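PDB 3NRG: TetR family transcriptional regulator from Chloroflexus aurantiacus, which probably acts as a DNA-binding transcription factor that recognises regulatory DNA through a helix-turn-helix motif. Local coordinates for residues T73-L76 and R77-P81; Y90-W93 and L94-G98. All coordinates share one frame; numbering follows the deposited sequence. Where two conformers were deposited one is given.

Interaction 1: T73-L76 and R77-P81; sequences TAFL and RQTPP
Phe75 and Thr79, one helical turn apart, meet where helix 57-78 runs out. The hydroxyl of Thr79 sits over one face of the Phe75 ring, displaced toward its rim, and its nearest ring carbon is CE2, with OG1 3.9 Å away. That hydroxyl is not aimed at the ring: Thr79 OG1 donates to Phe75 O at 2.7 Å, reaching the oxygen from a direction tilted 31° out of the carbonyl plane. With OG1 beside its own backbone N (chi1 -58°), Thr79 turns the hydroxyl back onto the last turn. The same Phe75 O also takes weak bonds from the amides of Thr79 and Gln78, and three donors therefore converge on one oxygen, as the final helical bonds give way.

At Thr79 the chain departs from helical geometry. Behind it the pattern is still regular, Arg77 N donating to Thr73 O at 3.1 Å and Gln78 N to Ala74 O. The extended Arg77 chain starts out alongside this turn, its aliphatic part passing beside Thr73 O. A water bridges Leu76 O and Thr79 O, donating to both.

The contact lies at the surface, but one side of it faces helix 87-104: Phe75 packs on Gln100, Leu76 on Trp93 and Val97, and Thr79 on Val97.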
loop_
_atom_site.group_PDB
_atom_site.type_symbol
_atom_site.label_atom_id
_atom_site.label_comp_id
_atom_site.label_asym_id
_atom_site.label_seq_id
_atom_site.Cartn_x
_atom_site.Cartn_y
_atom_site.Cartn_z
ATOM N N THR A 73 -4.923 -6.938 -3.845
ATOM C CA THR A 73 -4.995 -8.353 -4.215
ATOM C C THR A 73 -5.475 -8.516 -5.655
ATOM O O THR A 73 -4.932 -9.344 -6.389
ATOM C CB THR A 73 -5.859 -9.143 -3.220
ATOM O OG1 THR A 73 -7.186 -8.617 -3.225
ATOM C CG2 THR A 73 -5.286 -9.127 -1.804
ATOM N N ALA A 74 -6.462 -7.702 -6.075
ATOM C CA ALA A 74 -6.988 -7.721 -7.444
ATOM C C ALA A 74 -5.937 -7.206 -8.448
ATOM O O ALA A 74 -5.883 -7.688 -9.580
ATOM C CB ALA A 74 -8.250 -6.873 -7.529
ATOM N N PHE A 75 -5.096 -6.235 -8.019
ATOM C CA PHE A 75 -4.023 -5.676 -8.845
ATOM C C PHE A 75 -2.912 -6.710 -9.015
ATOM O O PHE A 75 -2.364 -6.860 -10.108
ATOM C CB PHE A 75 -3.467 -4.391 -8.196
ATOM C CG PHE A 75 -2.433 -3.662 -9.022
ATOM C CD1 PHE A 75 -2.816 -2.752 -10.002
ATOM C CD2 PHE A 75 -1.074 -3.860 -8.800
ATOM C CE1 PHE A 75 -1.859 -2.080 -10.766
ATOM C CE2 PHE A 75 -0.119 -3.187 -9.565
ATOM C CZ PHE A 75 -0.517 -2.307 -10.547
ATOM N N LEU A 76 -2.602 -7.434 -7.926
ATOM C CA LEU A 76 -1.574 -8.474 -7.855
ATOM C C LEU A 76 -1.923 -9.666 -8.767
ATOM O O LEU A 76 -1.030 -10.247 -9.385
ATOM C CB LEU A 76 -1.462 -8.931 -6.388
ATOM C CG LEU A 76 -0.271 -9.779 -5.969
ATOM C CD1 LEU A 76 1.044 -9.069 -6.230
ATOM C CD2 LEU A 76 -0.361 -10.104 -4.499
ATOM N N ARG A 77 -3.221 -9.999 -8.877
ATOM C CA ARG A 77 -3.692 -11.114 -9.709
ATOM C C ARG A 77 -3.859 -10.718 -11.193
ATOM O O ARG A 77 -3.801 -11.589 -12.067
ATOM C CB ARG A 77 -5.007 -11.699 -9.153
ATOM C CG ARG A 77 -4.873 -12.295 -7.743
ATOM C CD ARG A 77 -6.148 -12.973 -7.314
ATOM N NE ARG A 77 -6.277 -13.064 -5.856
ATOM C CZ ARG A 77 -6.050 -14.171 -5.151
ATOM N NH1 ARG A 77 -5.670 -15.290 -5.760
ATOM N NH2 ARG A 77 -6.204 -14.168 -3.833
ATOM N N GLN A 78 -4.084 -9.419 -11.474
ATOM C CA GLN A 78 -4.237 -8.929 -12.853
ATOM C C GLN A 78 -2.881 -8.643 -13.524
ATOM O O GLN A 78 -2.816 -8.524 -14.746
ATOM C CB GLN A 78 -5.153 -7.687 -12.904
ATOM C CG GLN A 78 -6.641 -8.032 -12.822
ATOM C CD GLN A 78 -7.525 -6.811 -12.905
ATOM O OE1 GLN A 78 -7.656 -6.037 -11.950
ATOM N NE2 GLN A 78 -8.212 -6.654 -14.027
ATOM N N THR A 79 -1.807 -8.536 -12.724
ATOM C CA THR A 79 -0.456 -8.276 -13.232
ATOM C C THR A 79 0.143 -9.556 -13.825
ATOM O O THR A 79 0.065 -10.614 -13.190
ATOM C CB THR A 79 0.444 -7.703 -12.100
ATOM O OG1 THR A 79 -0.148 -6.515 -11.591
ATOM C CG2 THR A 79 1.864 -7.396 -12.569
ATOM N N PRO A 80 0.776 -9.483 -15.035
ATOM C CA PRO A 80 1.424 -10.687 -15.594
ATOM C C PRO A 80 2.467 -11.258 -14.620
ATOM O O PRO A 80 3.283 -10.507 -14.076
ATOM C CB PRO A 80 2.071 -10.178 -16.893
ATOM C CG PRO A 80 1.339 -8.925 -17.224
ATOM C CD PRO A 80 0.965 -8.311 -15.915
ATOM N N PRO A 81 2.390 -12.569 -14.303
ATOM C CA PRO A 81 3.312 -13.130 -13.299
ATOM C C PRO A 81 4.755 -13.223 -13.782
ATOM O O PRO A 81 5.018 -13.143 -14.984
ATOM C CB PRO A 81 2.719 -14.509 -13.011
ATOM C CG PRO A 81 1.985 -14.868 -14.250
ATOM C CD PRO A 81 1.450 -13.590 -14.813
HETATM O O HOH W 1 0.063 -12.320 -11.154
#

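Interaction 2: Y90-W93 and L94-G98; sequences YLRW and LLDVG
Trp93 holds CG anti to its backbone N (chi1 177°), which slants the indole outward and toward the C-terminal end of the helix, within reach of Val97; Val97 CG2, beside its own N, faces back toward that ring. The result is a CH-pi contact: Val97 CG2 stands 3.8 Å from the centroid of the six-membered ring of Trp93, only 13° off the ring normal. Leu94 meets the same indole obliquely, its CD1 4.1 Å from Trp93 CZ3, and its two methyls also lie near the hydroxyl of Tyr90, which is hydrogen-bonded to Tyr137 OH.

All this belongs to helix 87-104, in the all-helical C-terminal domain assigned to the TetR family. The buried Leu91 and Leu95 both pack on helix 157-179; Leu91 also joins Tyr90 and Leu94 against helix 124-147, and Leu95 meets helix 196-214. The backbone bonds are regular, such as Leu94 N to Tyr90 O at 2.9 Å.

On another side of the helix, Arg92 runs alongside Asp96. Its NE makes a weak, salt-bridging hydrogen bond to Asp96 OD2 at 3.4 Å, with the carboxylate oxygen at the guanidinium edge. Arg92 NH1 pairs with Glu204 of helix 196-214.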
loop_
_atom_site.group_PDB
_atom_site.type_symbol
_atom_site.label_atom_id
_atom_site.label_comp_id
_atom_site.label_asym_id
_atom_site.label_seq_id
_atom_site.Cartn_x
_atom_site.Cartn_y
_atom_site.Cartn_z
ATOM N N TYR A 90 12.201 -12.831 -8.604
ATOM C CA TYR A 90 10.833 -12.731 -8.101
ATOM C C TYR A 90 10.660 -11.481 -7.240
ATOM O O TYR A 90 9.651 -10.790 -7.369
ATOM C CB TYR A 90 10.438 -13.997 -7.311
ATOM C CG TYR A 90 9.135 -13.849 -6.550
ATOM C CD1 TYR A 90 7.917 -13.789 -7.220
ATOM C CD2 TYR A 90 9.121 -13.749 -5.162
ATOM C CE1 TYR A 90 6.720 -13.606 -6.531
ATOM C CE2 TYR A 90 7.930 -13.578 -4.461
ATOM C CZ TYR A 90 6.731 -13.515 -5.149
ATOM O OH TYR A 90 5.562 -13.349 -4.464
ATOM N N LEU A 91 11.645 -11.189 -6.359
ATOM C CA LEU A 91 11.611 -10.012 -5.489
ATOM C C LEU A 91 11.576 -8.714 -6.288
ATOM O O LEU A 91 10.886 -7.774 -5.890
ATOM C CB LEU A 91 12.793 -10.014 -4.504
ATOM C CG LEU A 91 12.680 -10.979 -3.305
ATOM C CD1 LEU A 91 13.975 -11.048 -2.553
ATOM C CD2 LEU A 91 11.561 -10.566 -2.363
ATOM N N ARG A 92 12.275 -8.675 -7.442
ATOM C CA ARG A 92 12.261 -7.516 -8.344
ATOM C C ARG A 92 10.853 -7.326 -8.925
ATOM O O ARG A 92 10.374 -6.197 -9.009
ATOM C CB ARG A 92 13.308 -7.688 -9.473
ATOM C CG ARG A 92 13.519 -6.435 -10.332
ATOM C CD ARG A 92 12.631 -6.426 -11.571
ATOM N NE ARG A 92 12.587 -5.107 -12.203
ATOM C CZ ARG A 92 13.365 -4.738 -13.216
ATOM N NH1 ARG A 92 14.254 -5.585 -13.723
ATOM N NH2 ARG A 92 13.257 -3.522 -13.734
ATOM N N TRP A 93 10.193 -8.439 -9.315
ATOM C CA TRP A 93 8.826 -8.418 -9.821
ATOM C C TRP A 93 7.859 -7.932 -8.725
ATOM O O TRP A 93 7.026 -7.065 -8.987
ATOM C CB TRP A 93 8.418 -9.822 -10.325
ATOM C CG TRP A 93 6.994 -9.914 -10.805
ATOM C CD1 TRP A 93 6.540 -9.704 -12.074
ATOM C CD2 TRP A 93 5.843 -10.263 -10.018
ATOM N NE1 TRP A 93 5.176 -9.886 -12.126
ATOM C CE2 TRP A 93 4.721 -10.223 -10.876
ATOM C CE3 TRP A 93 5.651 -10.608 -8.665
ATOM C CZ2 TRP A 93 3.422 -10.495 -10.425
ATOM C CZ3 TRP A 93 4.366 -10.879 -8.221
ATOM C CH2 TRP A 93 3.270 -10.828 -9.096
ATOM N N LEU A 94 7.994 -8.474 -7.494
ATOM C CA LEU A 94 7.139 -8.119 -6.357
ATOM C C LEU A 94 7.345 -6.655 -5.918
ATOM O O LEU A 94 6.385 -5.988 -5.516
ATOM C CB LEU A 94 7.394 -9.078 -5.183
ATOM C CG LEU A 94 6.404 -9.006 -4.009
ATOM C CD1 LEU A 94 4.994 -9.492 -4.430
ATOM C CD2 LEU A 94 6.923 -9.807 -2.820
ATOM N N LEU A 95 8.591 -6.160 -6.003
ATOM C CA LEU A 95 8.919 -4.769 -5.675
ATOM C C LEU A 95 8.286 -3.830 -6.707
ATOM O O LEU A 95 7.700 -2.814 -6.336
ATOM C CB LEU A 95 10.454 -4.587 -5.633
ATOM C CG LEU A 95 10.995 -3.250 -5.111
ATOM C CD1 LEU A 95 10.385 -2.885 -3.763
ATOM C CD2 LEU A 95 12.506 -3.296 -5.000
ATOM N N ASP A 96 8.341 -4.222 -7.999
ATOM C CA ASP A 96 7.754 -3.475 -9.110
ATOM C C ASP A 96 6.220 -3.390 -8.971
ATOM O O ASP A 96 5.651 -2.312 -9.145
ATOM C CB ASP A 96 8.128 -4.138 -10.441
ATOM C CG ASP A 96 8.562 -3.166 -11.514
ATOM O OD1 ASP A 96 7.721 -2.330 -11.938
ATOM O OD2 ASP A 96 9.714 -3.284 -11.990
ATOM N N VAL A 97 5.563 -4.525 -8.635
ATOM C CA VAL A 97 4.109 -4.588 -8.434
ATOM C C VAL A 97 3.665 -3.644 -7.294
ATOM O O VAL A 97 2.746 -2.841 -7.480
ATOM C CB VAL A 97 3.630 -6.051 -8.199
ATOM C CG1 VAL A 97 2.201 -6.087 -7.660
ATOM C CG2 VAL A 97 3.743 -6.873 -9.478
ATOM N N GLY A 98 4.342 -3.739 -6.146
ATOM C CA GLY A 98 4.059 -2.906 -4.981
ATOM C C GLY A 98 4.138 -1.424 -5.283
ATOM O O GLY A 98 3.277 -0.653 -4.855
#

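Overall arrangement
Interaction 1 ends helix 57-78 and interaction 2 lies in the next helix, 87-104; their centres are 11 Å apart, on the same side of the chain's centre. They touch directly. Pro80 O, just beyond the helix end, accepts a probable hydrogen bond from Trp93 NE1 at 2.8 Å, tying the connecting loop to the indole. Val97 links the two contacts through both methyls: CG1 lies 3.5 Å from Leu76 CD1, and CG2 is 3.7 Å from Thr79 CG2. Phe75 CE2 adds packing against Val97 O at 3.6 Å. Phe75, Leu76, Thr79 and Pro80 thus join the surface-lying end of helix 57-78 to the partly buried segment 90-98.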